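Side-chain contacts in disulfide isomerase DsbG N-terminal domain-containing protein (Helicobacter pylori, PDB 3TDG), which probably acts as a thioredoxin-fold thiol-disulfide oxidoreductase of the DsbG type, reducing or isomerising disulfide bonds in other proteins: residues 87-92 against 102-107; 72-77 against 112-117; 202-207 against 215-220; 33-38 against 45-50. All blocks are in the same frame, centred on the assembly; numbering follows the deposited sequence.

Contact 1. Residues 87-92 against 102-107; sequences IGLSNI and QLVAET
Leu89 meets Val104 where the sheet of the DsbG N-terminal domain packs against the long helix 98-129. The two methyls of Leu89 meet the two methyls of Val104 at a slant: Leu89 CD1 lies 4.0 Å from Val104 CG2, while Leu89 CD2 stands 4.1 Å from Val104 CG1, so both methyls of each residue are used. Val104 offers this pair because CG1 is anti to its backbone N (chi1 170°) and CG2 anti to its carbonyl carbon. Two branched, purely apolar side chains suit a buried place where no polar bond crosses. Val104 CG1 also lies 4.1 Å from the carbonyl O of Ser90, just past the end of the strand.

Further out, Pro76 and Val78 of the adjacent strand 74-79 and Met63 of strand 62-67 pack on Leu89, and Ile87 pairs with a strand of the second subunit, continuing the sheet across the interface. Ser90 shapes the exit from strand 85-88 by an ST turn, its OG accepting from Ile92 N at 3.0 Å. One helical turn beyond Leu103, the buried Thr107 keeps its hydroxyl satisfied within the helix: Thr107 OG1 donates to Leu103 O at 2.8 Å, approaching from above the carbonyl plane, and that same oxygen accepts from Thr107 N.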
# COMPACT_ATOMS: atom_id res chain seq x y z
N ILE A 87 17.24 18.83 -3.05
CA ILE A 87 16.96 17.46 -3.44
C ILE A 87 16.57 16.68 -2.20
O ILE A 87 17.29 16.70 -1.20
CB ILE A 87 18.20 16.81 -4.12
CG1 ILE A 87 18.62 17.63 -5.34
CG2 ILE A 87 17.90 15.36 -4.55
CD1 ILE A 87 20.08 17.46 -5.75
N GLY A 88 15.42 16.00 -2.25
CA GLY A 88 15.00 15.17 -1.12
C GLY A 88 15.92 13.97 -0.93
O GLY A 88 16.29 13.32 -1.92
N LEU A 89 16.30 13.68 0.31
CA LEU A 89 17.09 12.49 0.63
C LEU A 89 16.19 11.28 0.79
O LEU A 89 15.04 11.40 1.18
CB LEU A 89 17.90 12.68 1.91
CG LEU A 89 19.30 13.29 1.84
CD1 LEU A 89 19.85 13.47 3.22
CD2 LEU A 89 20.23 12.42 0.99
N SER A 90 16.75 10.11 0.48
CA SER A 90 16.03 8.85 0.59
C SER A 90 17.06 7.77 0.87
O SER A 90 18.24 8.09 1.07
CB SER A 90 15.30 8.55 -0.73
OG SER A 90 16.22 8.17 -1.75
N ASN A 91 16.64 6.51 0.84
CA ASN A 91 17.54 5.37 0.90
C ASN A 91 18.45 5.26 -0.31
O ASN A 91 19.49 4.62 -0.23
CB ASN A 91 16.75 4.05 1.04
CG ASN A 91 16.20 3.84 2.45
OD1 ASN A 91 16.46 4.62 3.38
ND2 ASN A 91 15.43 2.77 2.60
N ILE A 92 18.07 5.85 -1.44
CA ILE A 92 18.95 5.87 -2.61
C ILE A 92 19.96 6.98 -2.40
O ILE A 92 19.76 8.12 -2.83
CB ILE A 92 18.19 5.99 -3.94
CG1 ILE A 92 17.13 4.89 -4.04
CG2 ILE A 92 19.17 5.94 -5.16
CD1 ILE A 92 16.09 5.10 -5.14
N GLN A 102 26.63 7.00 6.47
CA GLN A 102 26.22 6.84 7.86
C GLN A 102 25.34 8.00 8.33
O GLN A 102 24.29 7.78 8.93
CB GLN A 102 27.44 6.69 8.78
CG GLN A 102 27.16 7.15 10.20
CD GLN A 102 28.14 6.61 11.21
OE1 GLN A 102 29.35 6.89 11.15
NE2 GLN A 102 27.62 5.84 12.16
N LEU A 103 25.81 9.23 8.09
CA LEU A 103 25.03 10.43 8.44
C LEU A 103 23.61 10.36 7.88
O LEU A 103 22.64 10.55 8.62
CB LEU A 103 25.72 11.70 7.93
CG LEU A 103 24.90 13.00 8.13
CD1 LEU A 103 24.69 13.33 9.60
CD2 LEU A 103 25.61 14.15 7.43
N VAL A 104 23.51 10.05 6.59
CA VAL A 104 22.24 9.93 5.89
C VAL A 104 21.38 8.80 6.49
O VAL A 104 20.19 9.00 6.71
CB VAL A 104 22.46 9.76 4.35
CG1 VAL A 104 21.16 9.38 3.61
CG2 VAL A 104 23.05 11.05 3.76
N ALA A 105 22.00 7.66 6.79
CA ALA A 105 21.30 6.54 7.40
C ALA A 105 20.71 6.90 8.76
O ALA A 105 19.53 6.61 9.01
CB ALA A 105 22.23 5.31 7.53
N GLU A 106 21.52 7.52 9.61
CA GLU A 106 21.08 8.01 10.92
C GLU A 106 19.94 9.03 10.79
O GLU A 106 18.98 9.02 11.57
CB GLU A 106 22.24 8.68 11.67
CG GLU A 106 23.28 7.70 12.24
CD GLU A 106 24.63 8.34 12.55
OE1 GLU A 106 25.50 7.63 13.13
OE2 GLU A 106 24.85 9.53 12.21
N THR A 107 20.10 9.93 9.83
CA THR A 107 19.13 10.99 9.59
C THR A 107 17.81 10.39 9.12
O THR A 107 16.80 10.61 9.76
CB THR A 107 19.69 12.02 8.63
OG1 THR A 107 20.87 12.58 9.22
CG2 THR A 107 18.67 13.12 8.37

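Contact 2. Residues 72-77 against 112-117; sequences KYNIPL and QALNAT
With CG anti to its carbonyl carbon (chi1 -64°), Asn115 of helix 98-129 places its amide beside the backbone of Asn74, and a chi2 of -13° turns that amide so that oxygen and nitrogen each find a partner on the same residue. Asn115 OD1 accepts from Asn74 N at 2.8 Å with an N-H...O angle of 162°. Asn115 ND2 donates a hydrogen bond to Asn74 O at 3.0 Å, almost straight, the acceptor lying close to the plane of the amide. Two bonds at the two ends of one amide fix its rotation, and they satisfy both backbone polar groups of Asn74. Asparagine suits this place because its short side chain carries a donor and an acceptor side by side, matching the N-H and C=O that one strand residue turns to the same side.

The Tyr73 side chain crosses that of Asn115 at a slant. Its ring plane is inclined 47° to the amide of Asn115, and Tyr73 CD1 comes within 3.8 Å of Asn115 CB. Farther along the ring, Tyr73 CE1 lies 3.6 Å from Asn115 O. On the helix, Leu114 CD1 touches the end of the Asn74 side chain. Pro76, two residues after Asn74, rests on Asn108 and Val111 of the same helix. The whole is a side-chain amide mimicking a strand partner, joining the start of strand 74-79 to the long helix of the DsbG N-terminal domain.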
# COMPACT_ATOMS: atom_id res chain seq x y z
N LYS A 72 3.75 18.51 9.82
CA LYS A 72 4.81 18.48 10.85
C LYS A 72 5.86 17.37 10.62
O LYS A 72 6.74 17.17 11.46
CB LYS A 72 4.24 18.42 12.29
CG LYS A 72 3.11 19.41 12.60
CD LYS A 72 3.59 20.83 12.47
CE LYS A 72 2.44 21.81 12.69
NZ LYS A 72 2.87 23.14 12.21
N TYR A 73 5.77 16.67 9.48
CA TYR A 73 6.78 15.69 9.09
C TYR A 73 8.15 16.35 8.94
O TYR A 73 8.25 17.48 8.45
CB TYR A 73 6.39 14.96 7.80
CG TYR A 73 5.18 14.07 7.95
CD1 TYR A 73 4.86 13.49 9.18
CD2 TYR A 73 4.36 13.77 6.85
CE1 TYR A 73 3.76 12.66 9.32
CE2 TYR A 73 3.25 12.93 6.99
CZ TYR A 73 2.96 12.39 8.23
OH TYR A 73 1.88 11.56 8.41
N ASN A 74 9.18 15.65 9.41
CA ASN A 74 10.56 16.09 9.23
C ASN A 74 11.07 15.50 7.93
O ASN A 74 10.96 14.29 7.71
CB ASN A 74 11.45 15.64 10.38
CG ASN A 74 11.17 16.38 11.67
OD1 ASN A 74 10.08 16.95 11.88
ND2 ASN A 74 12.14 16.36 12.56
N ILE A 75 11.62 16.35 7.07
CA ILE A 75 12.01 15.94 5.72
C ILE A 75 13.49 16.26 5.54
O ILE A 75 13.88 17.42 5.69
CB ILE A 75 11.20 16.69 4.64
CG1 ILE A 75 9.67 16.62 4.92
CG2 ILE A 75 11.56 16.20 3.22
CD1 ILE A 75 9.08 15.19 4.80
N PRO A 76 14.31 15.23 5.25
CA PRO A 76 15.73 15.41 4.97
C PRO A 76 16.02 15.75 3.51
O PRO A 76 15.43 15.17 2.59
CB PRO A 76 16.33 14.05 5.37
CG PRO A 76 15.24 13.09 5.06
CD PRO A 76 13.96 13.81 5.46
N LEU A 77 16.93 16.69 3.32
CA LEU A 77 17.28 17.26 2.02
C LEU A 77 18.79 17.38 1.84
O LEU A 77 19.54 17.51 2.82
CB LEU A 77 16.71 18.69 1.92
CG LEU A 77 15.26 18.95 2.36
CD1 LEU A 77 14.98 20.47 2.45
CD2 LEU A 77 14.29 18.27 1.41
N GLN A 112 12.22 9.08 10.19
CA GLN A 112 11.19 8.06 10.03
C GLN A 112 10.53 7.69 11.36
O GLN A 112 9.34 7.39 11.39
CB GLN A 112 11.72 6.82 9.32
CG GLN A 112 12.08 7.06 7.84
CD GLN A 112 12.45 5.78 7.10
OE1 GLN A 112 13.13 4.91 7.65
NE2 GLN A 112 12.02 5.66 5.87
N ALA A 113 11.31 7.71 12.44
CA ALA A 113 10.77 7.43 13.78
C ALA A 113 9.91 8.59 14.29
O ALA A 113 8.83 8.35 14.83
CB ALA A 113 11.90 7.12 14.77
N LEU A 114 10.39 9.82 14.11
CA LEU A 114 9.61 11.02 14.45
C LEU A 114 8.31 11.13 13.64
O LEU A 114 7.27 11.46 14.20
CB LEU A 114 10.47 12.29 14.28
CG LEU A 114 11.62 12.43 15.29
CD1 LEU A 114 12.61 13.49 14.83
CD2 LEU A 114 11.10 12.74 16.72
N ASN A 115 8.37 10.85 12.34
CA ASN A 115 7.21 10.97 11.45
C ASN A 115 6.18 9.87 11.72
O ASN A 115 4.98 10.12 11.62
CB ASN A 115 7.60 10.94 9.96
CG ASN A 115 8.45 12.13 9.55
OD1 ASN A 115 8.57 13.10 10.28
ND2 ASN A 115 9.09 12.04 8.37
N ALA A 116 6.65 8.66 12.03
CA ALA A 116 5.76 7.57 12.45
C ALA A 116 4.94 7.96 13.69
O ALA A 116 3.74 7.72 13.74
CB ALA A 116 6.54 6.26 12.68
N THR A 117 5.59 8.57 14.68
CA THR A 117 4.91 9.07 15.89
C THR A 117 3.92 10.21 15.58
O THR A 117 2.81 10.24 16.13
CB THR A 117 5.92 9.60 16.93
OG1 THR A 117 6.83 8.55 17.27
CG2 THR A 117 5.22 10.06 18.21

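Contact 3. Residues 202-207 against 215-220; sequences AKARAR and ISILEK. With FMT (formic acid), chain C.
The apolar part of this contact is small: Ala204 CB of helix 188-206 meets Ile217 CD1 of helix 211-222 at 3.8 Å. Alanine presents only a methyl, and the longer isoleucine spans the distance between the helices, its CG1 anti to the carbonyl carbon (chi1 -75°) and CD1 at the far end. Glu200 and Met201 also pack on Ile217, and Ala209 of the connecting loop lies on Ala204. Just past the end of the first helix, the guanidinium of Arg207 skirts the same methyl, with Arg207 NH2 4.4 Å from Ile217 CD1.

The charged interactions lie around this buried point. Arg205, extended from CG to NE, takes formic acid, probably present as formate, in a two-pronged grip at the edge of its guanidinium: Arg205 NE donates to formate O1 at 2.9 Å with an angle of 166°, and NH2 to formate O2, also at 2.9 Å. Lys214 and the backbone N of Glu138 bind the same molecule, which probably came from the crystallisation liquor, while Arg205 NH1 donates to Asp134 O.

The Ala204-Ile217 packing and a Lys220-Glu200 salt bridge join the two arms of a helical hairpin, two consecutive helices joined by a short loop, within the helical part of the thioredoxin-fold domain.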
# COMPACT_ATOMS: atom_id res chain seq x y z
N ALA A 202 -27.49 11.43 29.02
CA ALA A 202 -28.46 12.34 28.40
C ALA A 202 -29.45 12.92 29.43
O ALA A 202 -29.62 14.14 29.51
CB ALA A 202 -29.21 11.64 27.24
N LYS A 203 -30.05 12.05 30.24
CA LYS A 203 -30.97 12.48 31.34
C LYS A 203 -30.25 13.34 32.36
O LYS A 203 -30.75 14.38 32.76
CB LYS A 203 -31.63 11.27 32.02
CG LYS A 203 -32.55 10.49 31.07
CD LYS A 203 -33.16 9.26 31.74
CE LYS A 203 -34.04 8.52 30.73
NZ LYS A 203 -34.28 7.10 31.11
N ALA A 204 -29.04 12.91 32.76
CA ALA A 204 -28.24 13.67 33.71
C ALA A 204 -27.91 15.08 33.23
O ALA A 204 -28.00 16.04 34.00
CB ALA A 204 -26.97 12.91 34.08
N ARG A 205 -27.50 15.20 31.96
CA ARG A 205 -27.22 16.53 31.40
C ARG A 205 -28.50 17.39 31.38
O ARG A 205 -28.48 18.54 31.81
CB ARG A 205 -26.66 16.43 29.97
CG ARG A 205 -25.23 15.93 29.87
CD ARG A 205 -24.99 15.41 28.46
NE ARG A 205 -23.65 14.84 28.29
CZ ARG A 205 -23.26 14.14 27.24
NH1 ARG A 205 -24.10 13.89 26.23
NH2 ARG A 205 -22.03 13.65 27.20
N ALA A 206 -29.59 16.81 30.87
CA ALA A 206 -30.90 17.47 30.79
C ALA A 206 -31.33 18.06 32.14
O ALA A 206 -31.81 19.18 32.18
CB ALA A 206 -31.95 16.53 30.24
N ARG A 207 -31.10 17.34 33.24
CA ARG A 207 -31.42 17.88 34.57
C ARG A 207 -30.28 18.68 35.24
O ARG A 207 -30.40 19.09 36.39
CB ARG A 207 -31.95 16.77 35.51
CG ARG A 207 -30.95 15.70 35.88
CD ARG A 207 -31.41 14.85 37.07
NE ARG A 207 -30.56 13.66 37.21
CZ ARG A 207 -29.47 13.57 37.96
NH1 ARG A 207 -29.06 14.61 38.70
NH2 ARG A 207 -28.78 12.43 37.99
N ILE A 215 -20.15 10.66 37.83
CA ILE A 215 -19.25 9.60 38.31
C ILE A 215 -20.02 8.49 39.00
O ILE A 215 -19.77 7.32 38.72
CB ILE A 215 -18.12 10.16 39.20
CG1 ILE A 215 -17.30 11.16 38.40
CG2 ILE A 215 -17.21 9.03 39.73
CD1 ILE A 215 -16.27 11.89 39.21
N SER A 216 -20.99 8.85 39.84
CA SER A 216 -21.84 7.84 40.49
C SER A 216 -22.60 6.99 39.49
O SER A 216 -22.75 5.79 39.70
CB SER A 216 -22.83 8.47 41.48
OG SER A 216 -22.12 9.05 42.55
N ILE A 217 -23.09 7.61 38.42
CA ILE A 217 -23.73 6.85 37.36
C ILE A 217 -22.74 5.82 36.79
O ILE A 217 -23.09 4.66 36.63
CB ILE A 217 -24.28 7.78 36.23
CG1 ILE A 217 -25.55 8.49 36.72
CG2 ILE A 217 -24.55 7.00 34.94
CD1 ILE A 217 -25.87 9.78 35.97
N LEU A 218 -21.52 6.26 36.53
CA LEU A 218 -20.50 5.36 35.96
C LEU A 218 -20.17 4.19 36.91
O LEU A 218 -20.19 3.03 36.52
CB LEU A 218 -19.24 6.16 35.59
CG LEU A 218 -19.35 7.09 34.37
CD1 LEU A 218 -18.16 8.05 34.30
CD2 LEU A 218 -19.49 6.31 33.05
N GLU A 219 -19.91 4.52 38.18
CA GLU A 219 -19.64 3.51 39.22
C GLU A 219 -20.81 2.56 39.38
O GLU A 219 -20.63 1.33 39.41
CB GLU A 219 -19.29 4.20 40.54
CG GLU A 219 -18.02 5.03 40.43
CD GLU A 219 -17.68 5.80 41.70
OE1 GLU A 219 -18.58 6.05 42.52
OE2 GLU A 219 -16.50 6.18 41.85
N LYS A 220 -22.02 3.10 39.42
CA LYS A 220 -23.22 2.27 39.52
C LYS A 220 -23.21 1.22 38.39
O LYS A 220 -23.34 0.01 38.66
CB LYS A 220 -24.51 3.13 39.49
CG LYS A 220 -25.83 2.33 39.53
CD LYS A 220 -27.09 3.23 39.44
CE LYS A 220 -27.41 3.62 37.98
NZ LYS A 220 -28.52 4.63 37.88
C FMT C . -20.74 15.53 30.19
O1 FMT C . -21.93 15.66 30.51
O2 FMT C . -20.35 15.01 29.14

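Contact 4. Residues 33-38 against 45-50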
# COMPACT_ATOMS: atom_id res chain seq x y z
N ASP A 33 17.38 31.70 4.14
CA ASP A 33 16.17 32.24 3.62
C ASP A 33 15.95 31.82 2.20
O ASP A 33 14.83 31.69 1.77
CB ASP A 33 16.19 33.75 3.72
CG ASP A 33 16.24 34.22 5.13
OD1 ASP A 33 15.38 33.80 5.92
OD2 ASP A 33 17.15 35.00 5.47
N ASN A 34 17.02 31.62 1.46
CA ASN A 34 16.81 31.30 0.07
C ASN A 34 16.12 29.96 -0.16
O ASN A 34 15.26 29.86 -1.00
CB ASN A 34 18.08 31.38 -0.72
CG ASN A 34 17.81 31.48 -2.17
OD1 ASN A 34 17.02 32.30 -2.61
ND2 ASN A 34 18.43 30.64 -2.94
N LEU A 35 16.52 28.94 0.57
CA LEU A 35 15.91 27.65 0.39
C LEU A 35 14.46 27.70 0.79
O LEU A 35 13.63 27.20 0.09
CB LEU A 35 16.68 26.56 1.13
CG LEU A 35 16.29 26.09 2.51
CD1 LEU A 35 15.16 25.18 2.46
CD2 LEU A 35 17.44 25.41 3.12
N VAL A 36 14.17 28.33 1.90
CA VAL A 36 12.82 28.49 2.37
C VAL A 36 11.98 29.18 1.33
O VAL A 36 10.87 28.84 1.10
CB VAL A 36 12.76 29.29 3.67
CG1 VAL A 36 11.37 29.58 4.03
CG2 VAL A 36 13.39 28.55 4.77
N SER A 37 12.55 30.17 0.69
CA SER A 37 11.81 30.94 -0.25
C SER A 37 11.63 30.20 -1.57
O SER A 37 10.61 30.28 -2.19
CB SER A 37 12.47 32.29 -0.41
OG SER A 37 12.57 32.66 -1.75
N VAL A 38 12.63 29.43 -1.95
CA VAL A 38 12.50 28.64 -3.14
C VAL A 38 11.39 27.61 -2.97
O VAL A 38 10.63 27.39 -3.86
CB VAL A 38 13.81 27.98 -3.50
CG1 VAL A 38 13.62 27.08 -4.63
CG2 VAL A 38 14.83 28.99 -3.83
N LYS A 45 4.31 26.22 0.78
CA LYS A 45 4.61 25.79 2.15
C LYS A 45 5.85 26.52 2.63
O LYS A 45 6.91 26.46 1.98
CB LYS A 45 4.82 24.28 2.23
CG LYS A 45 3.56 23.46 2.14
CD LYS A 45 3.91 21.99 2.06
CE LYS A 45 2.66 21.16 1.86
NZ LYS A 45 2.70 19.90 2.63
N LYS A 46 5.73 27.21 3.76
CA LYS A 46 6.87 27.83 4.41
C LYS A 46 7.45 26.85 5.42
O LYS A 46 6.86 26.65 6.49
CB LYS A 46 6.47 29.14 5.10
CG LYS A 46 7.65 29.88 5.75
CD LYS A 46 7.18 30.98 6.67
CE LYS A 46 8.33 31.84 7.12
NZ LYS A 46 7.87 32.70 8.26
N VAL A 47 8.59 26.24 5.08
CA VAL A 47 9.21 25.19 5.91
C VAL A 47 10.03 25.82 7.03
O VAL A 47 10.52 26.93 6.90
CB VAL A 47 10.12 24.22 5.08
CG1 VAL A 47 9.33 23.55 3.97
CG2 VAL A 47 11.35 24.93 4.51
N ARG A 48 10.19 25.08 8.12
CA ARG A 48 11.07 25.51 9.20
C ARG A 48 12.34 24.66 9.16
O ARG A 48 12.25 23.44 9.10
CB ARG A 48 10.34 25.34 10.54
CG ARG A 48 11.05 26.00 11.72
CD ARG A 48 10.11 26.14 12.92
NE ARG A 48 9.60 24.83 13.35
CZ ARG A 48 10.21 24.03 14.23
NH1 ARG A 48 11.36 24.39 14.80
NH2 ARG A 48 9.66 22.86 14.54
N ILE A 49 13.51 25.30 9.20
CA ILE A 49 14.78 24.58 9.16
C ILE A 49 15.14 24.07 10.56
O ILE A 49 15.16 24.85 11.51
CB ILE A 49 15.93 25.48 8.62
CG1 ILE A 49 15.67 25.86 7.16
CG2 ILE A 49 17.29 24.77 8.75
CD1 ILE A 49 16.56 26.99 6.66
N LEU A 50 15.42 22.76 10.68
CA LEU A 50 15.72 22.15 11.98
C LEU A 50 17.20 21.80 12.19
O LEU A 50 17.69 21.86 13.31
CB LEU A 50 14.88 20.89 12.21
CG LEU A 50 13.37 20.96 12.01
CD1 LEU A 50 12.83 19.56 11.83
CD2 LEU A 50 12.69 21.66 13.17
O HOH W 1 9.56 26.98 2.45
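Val36 O, Lys45 O and Val47 N all grip one water: it donates to Val36 O at 2.6 Å and to Lys45 O at 2.7 Å, and accepts from Val47 N at 2.9 Å. It thus ties helix 33-43 to the chain leading into strand 48-54, across which no direct hydrogen bond runs.

Beside the water the contact is apolar. Val36 is placed centrally, with CG1 anti to the backbone N (chi1 173°). Its CG2 lies 4.0 Å from Ile49 CD1 and 4.2 Å from Val47 CG2, and its CG1 is 4.1 Å from Lys46 CG. Leu35 and Ile49 meet end to end, Leu35 CD2 and Ile49 CD1 standing 4.0 Å apart, so one isoleucine methyl serves both helix residues. Branched aliphatic residues suit a helix face turned to a sheet, whereas Lys46 contributes only the aliphatic base of its extended chain.

Helix 33-43 lies against the antiparallel sheet. Leu35 reaches Val79 of strand 74-79 and Ile86 of strand 85-88, while Val47 and Ile49 pack on Ile66 and Val64 of strand 62-67. Val38 touches Ser95 of the second subunit.

In the fold
Contacts 1, 2 and 4 all reach the antiparallel sheet of the N-terminal domain. Contacts 1 and 2 share helix 98-129 and touch, with Leu89 N probably hydrogen-bonded to Pro76 O; contact 4 instead brings in helix 33-43 and meets contact 2 where Leu50 packs on Asn74. Contact 3 stands apart in the thioredoxin-fold domain, its centre about 55 Å from that of contact 1. Chemistry follows place: contacts 1 and 3 are buried and apolar across their segments, contact 2 at the surface relies on amide-to-backbone bonds, and the partly buried contact 4 combines methyl packing with a bridging water. The second subunit borders contacts 1, 2 and 4.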